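Long-range contacts in phenylalanine-4-hydroxylase (Colwellia psychrerythraea, PDB 2V28), which probably uses iron(II), tetrahydrobiopterin and molecular oxygen to hydroxylate L-phenylalanine to L-tyrosine, the first step of phenylalanine degradation: residues 25-30 with 105-110; 100-105 with 118-123. All coordinates share one frame; numbering follows the deposited sequence.

Contact 1: 25-30 with 105-110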
ATOM      1  N   ASN A  25     -15.150  26.968   4.149  1.00 17.86           N
ATOM      2  CA  ASN A  25     -15.395  26.929   5.599  1.00 17.07           C
ATOM      3  C   ASN A  25     -16.286  25.759   6.077  1.00 17.05           C
ATOM      4  O   ASN A  25     -16.150  25.287   7.203  1.00 17.24           O
ATOM      5  CB  ASN A  25     -15.980  28.272   6.088  1.00 17.66           C
ATOM      6  CG  ASN A  25     -14.972  29.443   6.036  1.00 17.68           C
ATOM      7  OD1 ASN A  25     -13.758  29.270   6.144  1.00 15.81           O
ATOM      8  ND2 ASN A  25     -15.504  30.657   5.902  1.00 19.80           N
ATOM      9  N   LEU A  26     -17.213  25.308   5.237  1.00 17.38           N
ATOM     10  CA  LEU A  26     -18.046  24.136   5.534  1.00 17.64           C
ATOM     11  C   LEU A  26     -17.252  22.849   5.453  1.00 17.03           C
ATOM     12  O   LEU A  26     -17.456  21.921   6.233  1.00 17.07           O
ATOM     13  CB  LEU A  26     -19.208  24.035   4.544  1.00 18.42           C
ATOM     14  CG  LEU A  26     -20.535  24.688   4.903  1.00 21.45           C
ATOM     15  CD1 LEU A  26     -21.391  24.889   3.626  1.00 22.71           C
ATOM     16  CD2 LEU A  26     -21.288  23.843   5.960  1.00 21.31           C
ATOM     17  N   ILE A  27     -16.361  22.783   4.473  1.00 16.79           N
ATOM     18  CA  ILE A  27     -15.427  21.677   4.341  1.00 15.55           C
ATOM     19  C   ILE A  27     -14.535  21.551   5.605  1.00 14.98           C
ATOM     20  O   ILE A  27     -14.368  20.454   6.130  1.00 15.47           O
ATOM     21  CB  ILE A  27     -14.587  21.834   3.037  1.00 15.48           C
ATOM     22  CG1 ILE A  27     -15.430  21.438   1.802  1.00 15.39           C
ATOM     23  CG2 ILE A  27     -13.312  21.007   3.108  1.00 15.38           C
ATOM     24  CD1 ILE A  27     -14.785  21.852   0.442  1.00 16.24           C
ATOM     25  N   TRP A  28     -13.982  22.661   6.085  1.00 14.65           N
ATOM     26  CA  TRP A  28     -13.263  22.690   7.400  1.00 14.42           C
ATOM     27  C   TRP A  28     -14.105  22.189   8.572  1.00 15.12           C
ATOM     28  O   TRP A  28     -13.615  21.435   9.419  1.00 15.10           O
ATOM     29  CB  TRP A  28     -12.824  24.111   7.726  1.00 13.85           C
ATOM     30  CG  TRP A  28     -12.111  24.269   9.073  1.00 12.99           C
ATOM     31  CD1 TRP A  28     -12.687  24.496  10.290  1.00 12.31           C
ATOM     32  CD2 TRP A  28     -10.688  24.214   9.299  1.00 13.09           C
ATOM     33  NE1 TRP A  28     -11.702  24.580  11.281  1.00 14.12           N
ATOM     34  CE2 TRP A  28     -10.469  24.411  10.693  1.00 12.64           C
ATOM     35  CE3 TRP A  28      -9.580  24.007   8.463  1.00 10.24           C
ATOM     36  CZ2 TRP A  28      -9.182  24.414  11.263  1.00 13.77           C
ATOM     37  CZ3 TRP A  28      -8.292  24.002   9.037  1.00 12.49           C
ATOM     38  CH2 TRP A  28      -8.109  24.208  10.422  1.00 13.82           C
ATOM     39  N   GLN A  29     -15.346  22.667   8.656  1.00 15.74           N
ATOM     40  CA  GLN A  29     -16.253  22.294   9.730  1.00 16.74           C
ATOM     41  C   GLN A  29     -16.526  20.789   9.748  1.00 16.34           C
ATOM     42  O   GLN A  29     -16.612  20.163  10.827  1.00 15.63           O
ATOM     43  CB  GLN A  29     -17.573  23.074   9.590  1.00 17.30           C
ATOM     44  CG  GLN A  29     -18.586  22.735  10.674  1.00 18.27           C
ATOM     45  CD  GLN A  29     -19.839  23.576  10.596  1.00 19.31           C
ATOM     46  OE1 GLN A  29     -20.257  24.009   9.517  1.00 24.03           O
ATOM     47  NE2 GLN A  29     -20.442  23.819  11.747  1.00 25.01           N
ATOM     48  N   GLU A  30     -16.688  20.223   8.554  1.00 15.94           N
ATOM     49  CA  GLU A  30     -16.942  18.787   8.404  1.00 16.51           C
ATOM     50  C   GLU A  30     -15.724  17.977   8.835  1.00 15.90           C
ATOM     51  O   GLU A  30     -15.851  16.997   9.584  1.00 15.78           O
ATOM     52  CB  GLU A  30     -17.319  18.442   6.958  1.00 16.48           C
ATOM     53  CG  GLU A  30     -17.614  16.943   6.762  1.00 17.07           C
ATOM     54  CD  GLU A  30     -18.312  16.613   5.448  0.75 19.46           C
ATOM     55  OE1 GLU A  30     -18.999  17.498   4.873  0.75 22.60           O
ATOM     56  OE2 GLU A  30     -18.171  15.450   4.993  0.75 23.59           O
ATOM     57  N   PHE A 105      -4.629  26.365   1.195  1.00 16.44           N
ATOM     58  CA  PHE A 105      -5.708  25.813   0.420  1.00 16.46           C
ATOM     59  C   PHE A 105      -6.369  24.735   1.268  1.00 16.52           C
ATOM     60  O   PHE A 105      -5.768  24.255   2.225  1.00 16.31           O
ATOM     61  CB  PHE A 105      -5.202  25.240  -0.939  1.00 15.81           C
ATOM     62  CG  PHE A 105      -4.389  23.962  -0.834  1.00 16.25           C
ATOM     63  CD1 PHE A 105      -2.991  24.006  -0.740  1.00 17.09           C
ATOM     64  CD2 PHE A 105      -5.015  22.707  -0.865  1.00 17.18           C
ATOM     65  CE1 PHE A 105      -2.237  22.838  -0.647  1.00 16.71           C
ATOM     66  CE2 PHE A 105      -4.267  21.539  -0.766  1.00 16.95           C
ATOM     67  CZ  PHE A 105      -2.877  21.596  -0.670  1.00 15.67           C
ATOM     68  N   ILE A 106      -7.589  24.365   0.886  1.00 16.86           N
ATOM     69  CA  ILE A 106      -8.306  23.243   1.474  1.00 16.98           C
ATOM     70  C   ILE A 106      -8.723  22.266   0.364  1.00 17.32           C
ATOM     71  O   ILE A 106      -8.947  22.646  -0.795  1.00 17.19           O
ATOM     72  CB  ILE A 106      -9.519  23.718   2.322  1.00 16.58           C
ATOM     73  CG1 ILE A 106     -10.023  22.622   3.273  1.00 16.14           C
ATOM     74  CG2 ILE A 106     -10.647  24.241   1.419  1.00 16.45           C
ATOM     75  CD1 ILE A 106     -10.449  23.118   4.637  1.00 17.28           C
ATOM     76  N   ARG A 107      -8.801  20.998   0.728  1.00 17.71           N
ATOM     77  CA  ARG A 107      -9.071  19.910  -0.206  1.00 18.52           C
ATOM     78  C   ARG A 107     -10.458  20.061  -0.836  1.00 19.29           C
ATOM     79  O   ARG A 107     -11.294  20.747  -0.303  1.00 19.28           O
ATOM     80  CB  ARG A 107      -8.988  18.573   0.530  1.00 17.49           C
ATOM     81  CG  ARG A 107     -10.077  18.401   1.595  1.00 18.32           C
ATOM     82  CD  ARG A 107      -9.805  17.197   2.476  1.00 16.55           C
ATOM     83  NE  ARG A 107      -8.669  17.452   3.354  1.00 16.85           N
ATOM     84  CZ  ARG A 107      -8.306  16.662   4.359  1.00 16.07           C
ATOM     85  NH1 ARG A 107      -8.977  15.554   4.623  1.00 11.46           N
ATOM     86  NH2 ARG A 107      -7.256  16.981   5.081  1.00 18.04           N
ATOM     87  N   SER A 108     -10.677  19.420  -1.983  1.00 21.16           N
ATOM     88  CA  SER A 108     -11.998  19.404  -2.633  1.00 22.82           C
ATOM     89  C   SER A 108     -12.925  18.473  -1.870  1.00 23.27           C
ATOM     90  O   SER A 108     -12.449  17.644  -1.114  1.00 22.76           O
ATOM     91  CB  SER A 108     -11.852  18.887  -4.060  1.00 22.66           C
ATOM     92  OG  SER A 108     -11.210  17.616  -4.066  1.00 26.34           O
ATOM     93  N   ARG A 109     -14.243  18.589  -2.073  1.00 24.61           N
ATOM     94  CA  ARG A 109     -15.182  17.593  -1.535  1.00 25.60           C
ATOM     95  C   ARG A 109     -14.793  16.183  -1.930  1.00 26.09           C
ATOM     96  O   ARG A 109     -14.863  15.268  -1.110  1.00 26.00           O
ATOM     97  CB  ARG A 109     -16.613  17.804  -2.046  1.00 26.10           C
ATOM     98  CG  ARG A 109     -17.306  19.034  -1.531  1.00 28.32           C
ATOM     99  CD  ARG A 109     -17.938  18.806  -0.181  1.00 29.81           C
ATOM    100  NE  ARG A 109     -18.432  20.081   0.317  1.00 31.11           N
ATOM    101  CZ  ARG A 109     -19.035  20.259   1.482  1.00 30.31           C
ATOM    102  NH1 ARG A 109     -19.217  19.233   2.301  1.00 29.47           N
ATOM    103  NH2 ARG A 109     -19.445  21.479   1.818  1.00 31.05           N
ATOM    104  N   GLU A 110     -14.385  16.014  -3.187  1.00 26.00           N
ATOM    105  CA  GLU A 110     -14.112  14.685  -3.703  1.00 26.91           C
ATOM    106  C   GLU A 110     -12.891  14.067  -3.029  1.00 26.85           C
ATOM    107  O   GLU A 110     -12.803  12.843  -2.918  1.00 27.39           O
ATOM    108  CB  GLU A 110     -13.908  14.702  -5.220  1.00 26.91           C
ATOM    109  CG  GLU A 110     -14.133  13.335  -5.863  1.00 27.95           C
ATOM    110  CD  GLU A 110     -13.283  13.103  -7.100  0.25 27.78           C
ATOM    111  OE1 GLU A 110     -12.538  14.021  -7.508  0.25 27.12           O
ATOM    112  OE2 GLU A 110     -13.358  11.986  -7.658  0.25 27.61           O
TER
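Ile27 of helix 22-39 lies between Ile106 and Arg109 of segment 105-110, in the loop after strand 99-103, and its two branches divide the work. The CG2 methyl stands anti to the backbone N and meets Ile106 CG1 at 3.7 Å, the two side chains sliding past one another in opposite directions. The other branch, CG1, turns beside the backbone N (chi1 -77°) and lies over one face of the Arg109 guanidinium, 3.5 Å above its plane and displaced toward the rim; its nearest atom there is Arg109 NE at 3.6 Å. The CD1 methyl beyond it reaches Arg107 O at 3.7 Å.

With one face against Ile27, the guanidinium uses its edge for charge: Glu30 OE1 and Arg109 NH1 form a salt bridge of 3.1 Å near the guanidinium plane, although the carboxylate is turned 56° out of that plane. Glu30 extends fully to get there, whereas Arg109 bends at chi2 (-84°). A second salt bridge, from Arg109 NH2 to Glu23, ties the same group to an earlier point of the helix, which limits its rotation.

At the inner end, Ile106 CD1 sits at the edge of the Trp28 indole, 4.0 Å from CE3, and the two side chains cross at about a right angle. The indole NE1 is bonded to Pro57 O, while Phe121 packs edge-to-face with the ring. Apolar burial thus gives way to exposed ion pairs where one face of helix 22-39 packs on the connection leading into helix 120-127, the iron-binding helix of the biopterin-dependent hydroxylase fold.

Contact 2: 100-105 with 118-123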
ATOM      1  N   PHE A 100       6.691  27.768  10.648  1.00 14.32           N
ATOM      2  CA  PHE A 100       6.020  26.585  10.201  1.00 15.10           C
ATOM      3  C   PHE A 100       5.270  26.846   8.889  1.00 15.21           C
ATOM      4  O   PHE A 100       4.368  27.691   8.839  1.00 15.09           O
ATOM      5  CB  PHE A 100       5.101  26.013  11.276  1.00 15.37           C
ATOM      6  CG  PHE A 100       4.517  24.697  10.879  1.00 17.43           C
ATOM      7  CD1 PHE A 100       5.306  23.554  10.899  1.00 18.20           C
ATOM      8  CD2 PHE A 100       3.197  24.607  10.422  1.00 19.50           C
ATOM      9  CE1 PHE A 100       4.792  22.338  10.493  1.00 19.89           C
ATOM     10  CE2 PHE A 100       2.672  23.388  10.016  1.00 20.58           C
ATOM     11  CZ  PHE A 100       3.484  22.252  10.052  1.00 19.25           C
ATOM     12  N   PRO A 101       5.671  26.138   7.814  1.00 15.27           N
ATOM     13  CA  PRO A 101       5.120  26.348   6.482  1.00 15.37           C
ATOM     14  C   PRO A 101       3.696  25.855   6.379  1.00 16.17           C
ATOM     15  O   PRO A 101       3.410  24.693   6.732  1.00 14.55           O
ATOM     16  CB  PRO A 101       6.009  25.478   5.591  1.00 15.94           C
ATOM     17  CG  PRO A 101       7.138  25.083   6.380  1.00 14.74           C
ATOM     18  CD  PRO A 101       6.737  25.122   7.802  1.00 15.40           C
ATOM     19  N   VAL A 102       2.810  26.727   5.909  1.00 15.54           N
ATOM     20  CA  VAL A 102       1.434  26.341   5.675  1.00 15.90           C
ATOM     21  C   VAL A 102       1.011  26.786   4.270  1.00 16.55           C
ATOM     22  O   VAL A 102       1.062  27.982   3.933  1.00 15.92           O
ATOM     23  CB  VAL A 102       0.463  26.925   6.720  1.00 14.84           C
ATOM     24  CG1 VAL A 102      -0.990  26.487   6.380  1.00 16.93           C
ATOM     25  CG2 VAL A 102       0.861  26.479   8.133  1.00 15.52           C
ATOM     26  N   ALA A 103       0.615  25.807   3.461  1.00 17.60           N
ATOM     27  CA  ALA A 103       0.014  26.094   2.169  1.00 18.47           C
ATOM     28  C   ALA A 103      -1.430  26.469   2.454  1.00 18.74           C
ATOM     29  O   ALA A 103      -2.128  25.787   3.202  1.00 19.05           O
ATOM     30  CB  ALA A 103       0.095  24.873   1.244  1.00 18.62           C
ATOM     31  N   THR A 104      -1.870  27.570   1.867  1.00 18.57           N
ATOM     32  CA  THR A 104      -3.205  28.069   2.134  1.00 18.55           C
ATOM     33  C   THR A 104      -4.252  27.629   1.090  1.00 17.54           C
ATOM     34  O   THR A 104      -4.686  28.387   0.210  1.00 16.83           O
ATOM     35  CB  THR A 104      -3.162  29.579   2.320  1.00 18.74           C
ATOM     36  OG1 THR A 104      -2.676  30.167   1.114  1.00 20.48           O
ATOM     37  CG2 THR A 104      -2.218  29.930   3.469  1.00 18.19           C
ATOM     38  N   PHE A 105      -4.629  26.365   1.195  1.00 16.44           N
ATOM     39  CA  PHE A 105      -5.708  25.813   0.420  1.00 16.46           C
ATOM     40  C   PHE A 105      -6.369  24.735   1.268  1.00 16.52           C
ATOM     41  O   PHE A 105      -5.768  24.255   2.225  1.00 16.31           O
ATOM     42  CB  PHE A 105      -5.202  25.240  -0.939  1.00 15.81           C
ATOM     43  CG  PHE A 105      -4.389  23.962  -0.834  1.00 16.25           C
ATOM     44  CD1 PHE A 105      -2.991  24.006  -0.740  1.00 17.09           C
ATOM     45  CD2 PHE A 105      -5.015  22.707  -0.865  1.00 17.18           C
ATOM     46  CE1 PHE A 105      -2.237  22.838  -0.647  1.00 16.71           C
ATOM     47  CE2 PHE A 105      -4.267  21.539  -0.766  1.00 16.95           C
ATOM     48  CZ  PHE A 105      -2.877  21.596  -0.670  1.00 15.67           C
ATOM     49  N   PRO A 118      -0.562  17.929   1.857  1.00 25.92           N
ATOM     50  CA  PRO A 118      -1.058  18.540   3.105  1.00 24.47           C
ATOM     51  C   PRO A 118      -1.831  19.850   2.880  1.00 22.31           C
ATOM     52  O   PRO A 118      -1.234  20.880   2.556  1.00 23.15           O
ATOM     53  CB  PRO A 118       0.223  18.799   3.914  1.00 24.51           C
ATOM     54  CG  PRO A 118       1.341  18.782   2.922  1.00 26.33           C
ATOM     55  CD  PRO A 118       0.909  17.822   1.830  1.00 26.57           C
ATOM     56  N   ASP A 119      -3.146  19.826   3.066  1.00 19.21           N
ATOM     57  CA  ASP A 119      -3.920  21.057   2.950  1.00 16.75           C
ATOM     58  C   ASP A 119      -3.931  21.785   4.306  1.00 15.80           C
ATOM     59  O   ASP A 119      -3.278  21.341   5.270  1.00 15.48           O
ATOM     60  CB  ASP A 119      -5.336  20.801   2.383  1.00 15.65           C
ATOM     61  CG  ASP A 119      -6.268  20.125   3.393  1.00 15.61           C
ATOM     62  OD1 ASP A 119      -7.478  20.030   3.117  1.00 14.83           O
ATOM     63  OD2 ASP A 119      -5.794  19.711   4.463  1.00 15.14           O
ATOM     64  N   ILE A 120      -4.672  22.889   4.380  1.00 14.68           N
ATOM     65  CA  ILE A 120      -4.720  23.709   5.604  1.00 13.98           C
ATOM     66  C   ILE A 120      -5.296  22.955   6.825  1.00 14.16           C
ATOM     67  O   ILE A 120      -4.890  23.210   7.971  1.00 13.84           O
ATOM     68  CB  ILE A 120      -5.434  25.052   5.339  1.00 14.25           C
ATOM     69  CG1 ILE A 120      -5.042  26.099   6.395  1.00 15.24           C
ATOM     70  CG2 ILE A 120      -6.980  24.855   5.217  1.00 11.89           C
ATOM     71  CD1 ILE A 120      -4.954  27.498   5.856  1.00 16.26           C
ATOM     72  N   PHE A 121      -6.231  22.028   6.606  1.00 12.96           N
ATOM     73  CA  PHE A 121      -6.722  21.259   7.751  1.00 13.34           C
ATOM     74  C   PHE A 121      -5.635  20.317   8.240  1.00 13.20           C
ATOM     75  O   PHE A 121      -5.363  20.280   9.431  1.00 12.65           O
ATOM     76  CB  PHE A 121      -8.027  20.535   7.472  1.00 13.28           C
ATOM     77  CG  PHE A 121      -8.529  19.732   8.641  1.00 14.47           C
ATOM     78  CD1 PHE A 121      -9.328  20.324   9.628  1.00 11.90           C
ATOM     79  CD2 PHE A 121      -8.205  18.377   8.750  1.00 11.42           C
ATOM     80  CE1 PHE A 121      -9.787  19.562  10.704  1.00 11.34           C
ATOM     81  CE2 PHE A 121      -8.663  17.608   9.817  1.00 11.06           C
ATOM     82  CZ  PHE A 121      -9.439  18.209  10.795  1.00 12.53           C
ATOM     83  N   HIS A 122      -4.992  19.593   7.319  1.00 13.32           N
ATOM     84  CA  HIS A 122      -3.845  18.729   7.669  1.00 13.97           C
ATOM     85  C   HIS A 122      -2.781  19.512   8.499  1.00 13.89           C
ATOM     86  O   HIS A 122      -2.333  19.087   9.575  1.00 12.70           O
ATOM     87  CB  HIS A 122      -3.239  18.157   6.370  1.00 14.74           C
ATOM     88  CG  HIS A 122      -2.040  17.291   6.589  1.00 17.36           C
ATOM     89  ND1 HIS A 122      -2.133  15.929   6.786  1.00 20.50           N
ATOM     90  CD2 HIS A 122      -0.723  17.590   6.645  1.00 17.97           C
ATOM     91  CE1 HIS A 122      -0.925  15.430   6.971  1.00 19.90           C
ATOM     92  NE2 HIS A 122      -0.051  16.418   6.896  1.00 22.05           N
ATOM     93  N   GLU A 123      -2.403  20.682   7.984  1.00 13.54           N
ATOM     94  CA  GLU A 123      -1.375  21.503   8.591  1.00 14.47           C
ATOM     95  C   GLU A 123      -1.757  22.067   9.949  1.00 13.82           C
ATOM     96  O   GLU A 123      -1.013  21.886  10.891  1.00 14.87           O
ATOM     97  CB  GLU A 123      -0.974  22.657   7.678  1.00 14.50           C
ATOM     98  CG  GLU A 123      -0.467  22.206   6.337  1.00 18.90           C
ATOM     99  CD  GLU A 123       0.877  21.531   6.399  1.00 24.21           C
ATOM    100  OE1 GLU A 123       1.250  20.912   7.434  1.00 27.99           O
ATOM    101  OE2 GLU A 123       1.559  21.601   5.365  1.00 27.74           O
TER
HETATM  102  O   HOH W   1       4.164  22.099   6.519  1.00 26.78           O
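Phe105 lays its ring over the backbone of Asp119, whose CA stands 4.1 Å from the ring centroid and 26° off the normal, a CH-pi contact over the face. This is the start of the iron-site helix of the aromatic amino acid hydroxylases: Asp119 is the N-cap of helix 120-127, which carries His122 and His127, iron ligands of this enzyme, although no metal is bound in this apo model. The ring gets there because Phe105 CG lies between its own N and carbonyl carbon (chi1 71°), turning the ring back to the helix start; CE2 comes within 3.4 Å of Asp119 CB.

The same residue holds the helix by its backbone: Ile120 N donates to Phe105 O at 2.8 Å. Asp119 OD2 accepts from His122 N in a nearly straight capping bond (177°), while OD1 pairs with Arg107. The capped amide is that of His122 itself, so the bond is consistent with a set position for this iron ligand's backbone.

Back along strand 99-103, Val102 CG1 touches Ile120 CG1 at 4.1 Å and the Glu123 CB methylene at 4.0 Å. Glu123 bends at chi2, turning its carboxylate toward Phe100 and Pro101; its plane is nearly perpendicular to the Phe100 ring, and OE1 lies obliquely to that ring. The Phe100 side chain in turn neighbours that of His127. The buried carboxylate is linked to the strand through one water molecule, which donates to Glu123 OE2 at 2.9 Å and to Pro101 O at 2.7 Å.

How the contacts relate
Helix 22-39 comes first, and contact 1 closes a loop of 74 intervening residues, about half of them helical, from it to residues 105-110. Strand 99-103 lies within that loop, and contact 2 joins its end to helix 120-127, closing a short loop without helix or strand. The segments alternate along the chain, so the two contacts cross and share Phe105. They also touch in space, their centres about 12 Å apart: Ile106 CG1 of contact 1 packs 3.6 Å from Asp119 OD1 of contact 2, and Trp28 CZ3 lies 3.7 Å from Ile120 O. Together they join the N-terminal helix, the two-stranded parallel sheet and the iron-binding helix.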